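PDB 6A0W: lipase from Rhizopus chinensis, which probably hydrolyses ester bonds of triglycerides as a secreted class 3 lipase, with its N-terminal segment regulating how tightly substrate binds. Local coordinates for residues Gly6-Asp11 with Pro277-Ala282; Met120-Thr125 with Gln239-Leu244. All coordinates share one frame; numbering follows the deposited sequence.

Contact 1. Residues Gly6-Asp11 with Pro277-Ala282; sequences GGMTLD and PFTSIA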
# COMPACT_ATOMS: atom_id res chain seq x y z
N GLY A 6 19.13 -6.14 4.95
CA GLY A 6 18.64 -7.49 4.65
C GLY A 6 19.25 -8.01 3.35
O GLY A 6 18.55 -8.61 2.54
N GLY A 7 20.52 -7.66 3.13
CA GLY A 7 21.30 -8.10 1.98
C GLY A 7 21.01 -7.38 0.67
O GLY A 7 21.59 -7.71 -0.35
N MET A 8 20.13 -6.37 0.71
CA MET A 8 19.68 -5.68 -0.48
C MET A 8 20.25 -4.28 -0.52
O MET A 8 20.20 -3.55 0.48
CB MET A 8 18.16 -5.56 -0.46
CG MET A 8 17.45 -6.62 0.36
SD MET A 8 16.17 -7.32 -0.66
CE MET A 8 16.17 -9.06 -0.21
N THR A 9 20.61 -3.82 -1.70
CA THR A 9 21.10 -2.46 -1.84
C THR A 9 20.04 -1.38 -1.63
O THR A 9 18.93 -1.48 -2.16
CB THR A 9 21.78 -2.28 -3.21
OG1 THR A 9 20.90 -2.71 -4.27
CG2 THR A 9 23.07 -3.11 -3.24
N LEU A 10 20.47 -0.25 -1.08
CA LEU A 10 19.68 0.97 -1.01
C LEU A 10 19.92 1.84 -2.22
O LEU A 10 19.09 2.68 -2.58
CB LEU A 10 20.05 1.79 0.23
CG LEU A 10 19.62 1.30 1.61
CD1 LEU A 10 18.12 1.45 1.74
CD2 LEU A 10 20.06 -0.13 1.85
N ASP A 11 21.17 1.83 -2.67
CA ASP A 11 21.54 2.50 -3.90
C ASP A 11 21.89 1.43 -4.91
O ASP A 11 22.50 0.43 -4.57
CB ASP A 11 22.75 3.41 -3.69
CG ASP A 11 22.50 4.48 -2.65
OD1 ASP A 11 21.55 5.27 -2.83
OD2 ASP A 11 23.22 4.48 -1.62
N PRO A 277 19.23 -9.21 -5.33
CA PRO A 277 19.25 -8.16 -4.28
C PRO A 277 19.62 -6.79 -4.82
O PRO A 277 20.00 -5.87 -4.07
CB PRO A 277 20.33 -8.67 -3.31
CG PRO A 277 21.30 -9.38 -4.22
CD PRO A 277 20.43 -10.07 -5.27
N PHE A 278 19.43 -6.62 -6.11
CA PHE A 278 19.77 -5.38 -6.76
C PHE A 278 18.56 -4.47 -6.71
O PHE A 278 17.89 -4.25 -7.72
CB PHE A 278 20.24 -5.64 -8.20
CG PHE A 278 21.43 -6.56 -8.29
CD1 PHE A 278 22.69 -6.10 -7.95
CD2 PHE A 278 21.28 -7.87 -8.67
CE1 PHE A 278 23.79 -6.92 -8.03
CE2 PHE A 278 22.38 -8.71 -8.72
CZ PHE A 278 23.63 -8.23 -8.41
N THR A 279 18.35 -3.87 -5.54
CA THR A 279 17.19 -3.02 -5.27
C THR A 279 17.62 -1.58 -5.06
O THR A 279 18.80 -1.26 -5.15
CB THR A 279 16.49 -3.51 -3.98
OG1 THR A 279 17.49 -3.68 -2.96
CG2 THR A 279 15.82 -4.86 -4.23
N SER A 280 16.67 -0.68 -4.84
CA SER A 280 17.00 0.71 -4.59
C SER A 280 15.87 1.40 -3.83
O SER A 280 14.70 1.09 -4.04
CB SER A 280 17.25 1.45 -5.89
OG SER A 280 16.08 1.95 -6.49
N ILE A 281 16.21 2.41 -3.05
CA ILE A 281 15.20 3.25 -2.41
C ILE A 281 14.71 4.25 -3.44
O ILE A 281 13.55 4.67 -3.42
CB ILE A 281 15.74 3.92 -1.10
CG1 ILE A 281 14.63 4.64 -0.36
CG2 ILE A 281 16.85 4.89 -1.38
CD1 ILE A 281 13.82 3.65 0.46
N ALA A 282 15.55 4.58 -4.40
CA ALA A 282 15.14 5.59 -5.39
C ALA A 282 13.89 5.07 -6.13
O ALA A 282 13.01 5.84 -6.48
CB ALA A 282 16.26 5.86 -6.41
O HOH W 1 18.50 4.63 -4.23
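Thr9 and Thr279 adopt nearly the same first torsion, with chi1 of 53° and 49°, which sets each OG1 between its own backbone N and carbonyl carbon and turns both hydroxyls toward the other segment. The result is a reciprocal pair of hydrogen bonds: Thr9 OG1 donates to Thr279 O at 2.7 Å, and Thr279 OG1 to Thr9 O at 2.7 Å. Both donors are tilted out of the carbonyl planes. The two acceptors, Thr9 O and Thr279 O, lie 3.0 Å apart, an approach that the two donated hydroxyls would be expected to ease. On one side of this pair, Thr9 N donates almost straight to Pro277 O at 3.2 Å; on the other, Ile281 N bonds to Leu10 O at 2.9 Å from above the carbonyl plane. An N-terminal tail is laid in roughly the same direction along the loop that follows strand 258-262 in this α/β-hydrolase fold, and Ile281 reaches the probable Ser-His-Asp triad. Leu10 O is gripped further by a water at 2.6 Å, which also accepts from Ala282 N. Ile281 lays CG2 against Leu10 O, while its far end leads away from the tail; the residue packs on Phe113 and Ile117 of helix 113-118, which probably corresponds to the lid helix of related fungal lipases. Leu10 touches Arg114 of that helix, and Asp11 OD1 forms a salt bridge with the same arginine. Met8 CB lies 3.2 Å from Thr279 OG1, and Met8 also rests on His235 and Val276.

Contact 2. Residues Met120-Thr125 with Gln239-Leu244; sequences MVFTFT and QAFGYL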
# COMPACT_ATOMS: atom_id res chain seq x y z
N MET A 120 14.58 0.00 10.43
CA MET A 120 13.34 -0.73 10.69
C MET A 120 13.72 -1.88 11.63
O MET A 120 14.73 -2.51 11.38
CB MET A 120 12.77 -1.31 9.38
CG MET A 120 11.45 -2.05 9.55
SD MET A 120 10.80 -2.60 7.96
CE MET A 120 10.25 -1.04 7.30
N VAL A 121 12.87 -2.22 12.58
CA VAL A 121 13.05 -3.45 13.36
C VAL A 121 11.94 -4.46 13.04
O VAL A 121 10.77 -4.09 12.86
CB VAL A 121 13.09 -3.17 14.88
CG1 VAL A 121 14.14 -2.12 15.22
CG2 VAL A 121 11.74 -2.75 15.42
N PHE A 122 12.28 -5.73 13.13
CA PHE A 122 11.47 -6.80 12.55
C PHE A 122 10.55 -7.49 13.54
O PHE A 122 9.72 -8.29 13.15
CB PHE A 122 12.37 -7.84 11.88
CG PHE A 122 13.31 -7.27 10.86
CD1 PHE A 122 12.98 -6.12 10.16
CD2 PHE A 122 14.53 -7.86 10.66
CE1 PHE A 122 13.86 -5.58 9.24
CE2 PHE A 122 15.42 -7.32 9.76
CZ PHE A 122 15.08 -6.19 9.03
N THR A 123 10.61 -7.08 14.80
CA THR A 123 9.84 -7.71 15.86
C THR A 123 8.34 -7.78 15.55
O THR A 123 7.71 -6.79 15.21
CB THR A 123 10.01 -6.89 17.15
OG1 THR A 123 11.39 -6.62 17.33
CG2 THR A 123 9.51 -7.63 18.37
N PHE A 124 7.77 -8.95 15.81
CA PHE A 124 6.36 -9.21 15.70
C PHE A 124 5.62 -8.90 16.98
O PHE A 124 6.19 -8.99 18.04
CB PHE A 124 6.16 -10.71 15.44
CG PHE A 124 6.48 -11.13 14.04
CD1 PHE A 124 5.75 -10.60 12.98
CD2 PHE A 124 7.42 -12.11 13.79
CE1 PHE A 124 5.98 -11.05 11.69
CE2 PHE A 124 7.66 -12.55 12.50
CZ PHE A 124 6.92 -12.03 11.46
N THR A 125 4.35 -8.54 16.85
CA THR A 125 3.37 -8.63 17.91
C THR A 125 2.32 -9.62 17.40
O THR A 125 2.13 -9.73 16.20
CB THR A 125 2.60 -7.30 18.06
OG1 THR A 125 3.51 -6.23 18.25
CG2 THR A 125 1.63 -7.36 19.25
N GLN A 239 11.70 -12.29 4.37
CA GLN A 239 11.09 -13.61 4.52
C GLN A 239 11.76 -14.50 5.58
O GLN A 239 11.08 -15.19 6.33
CB GLN A 239 11.11 -14.34 3.18
CG GLN A 239 9.77 -14.54 2.54
CD GLN A 239 9.90 -15.36 1.27
OE1 GLN A 239 10.57 -14.95 0.34
NE2 GLN A 239 9.38 -16.56 1.31
N ALA A 240 13.09 -14.50 5.63
CA ALA A 240 13.82 -15.37 6.57
C ALA A 240 13.47 -15.09 8.03
O ALA A 240 13.57 -15.97 8.87
CB ALA A 240 15.32 -15.26 6.35
N PHE A 241 12.89 -13.93 8.32
CA PHE A 241 12.41 -13.65 9.66
C PHE A 241 10.98 -14.15 9.89
O PHE A 241 10.46 -14.09 11.01
CB PHE A 241 12.49 -12.16 9.89
CG PHE A 241 12.57 -11.77 11.32
CD1 PHE A 241 11.39 -11.49 12.05
CD2 PHE A 241 13.81 -11.60 11.94
CE1 PHE A 241 11.45 -11.11 13.40
CE2 PHE A 241 13.87 -11.23 13.28
CZ PHE A 241 12.69 -10.99 14.01
N GLY A 242 10.32 -14.68 8.85
CA GLY A 242 8.94 -15.19 9.00
C GLY A 242 7.84 -14.43 8.25
O GLY A 242 6.68 -14.82 8.24
N TYR A 243 8.22 -13.33 7.60
CA TYR A 243 7.26 -12.45 6.94
C TYR A 243 6.89 -13.07 5.59
O TYR A 243 7.71 -13.75 4.95
CB TYR A 243 7.90 -11.07 6.74
CG TYR A 243 7.91 -10.17 8.00
CD1 TYR A 243 8.90 -10.28 8.97
CD2 TYR A 243 6.87 -9.31 8.25
CE1 TYR A 243 8.89 -9.48 10.11
CE2 TYR A 243 6.86 -8.49 9.38
CZ TYR A 243 7.85 -8.59 10.31
OH TYR A 243 7.74 -7.81 11.43
N LEU A 244 5.67 -12.78 5.14
CA LEU A 244 5.19 -13.28 3.84
C LEU A 244 4.13 -12.36 3.27
O LEU A 244 3.26 -11.93 4.01
CB LEU A 244 4.63 -14.68 3.98
CG LEU A 244 4.30 -15.43 2.68
CD1 LEU A 244 5.59 -15.75 1.93
CD2 LEU A 244 3.56 -16.72 3.05
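Tyr243 OH donates to Phe122 O at 2.7 Å, approaching from well above the carbonyl plane, although the oxygen itself lies in the plane of the tyrosine ring, at its edge. The same carbonyl oxygen comes within 3.3 Å of Phe241 CE1, so two aromatic side chains converge on it. With CG anti to the backbone N (chi1 -156°), Phe241 sends its ring toward Phe122, whose CB lies 3.6 Å from the ring centroid, almost on the normal, a CH-pi contact. The Phe122 ring turns an edge to the Phe241 face, the planes meeting at 69° in a T-shaped pair. Together with Phe124 these residues form an aromatic cluster at the surface, joining the start of the hairpin of strands 124-126 and 134-136 to the loop between the central-sheet strands 223-228 and 248-252. Phe124 makes an offset stack with Tyr243, centroids 4.4 Å apart and planes inclined by 23°; its CE1 lies over the tyrosine face, toward the rim. At the edge of the Phe124 ring, near its plane, Phe241 O lies 3.5 Å from Phe124 CE2. Pro237 touches both Phe122 and Tyr243, and His136 of the hairpin adds a further neighbour to Tyr243.

Overall arrangement
Contact 1 is partly buried, whereas contact 2 lies at the surface; their centres are 18 Å apart and their nearest atoms about 6 Å apart, without touching. In sequence, contact 2 is nested within the long loop closed by contact 1. Both involve the neighbourhood of helix 113-118: contact 1 packs against its side chains, and contact 2 fastens the chain that leaves it. The loop after strand 223-228 supplies one side of contact 2 and, through His235, also touches Met8 of contact 1. Their chemistry contrasts: an extended tail is held by backbone and threonine hydroxyl bonds, the approach to a hairpin by an aromatic cluster with one phenol-to-carbonyl bond.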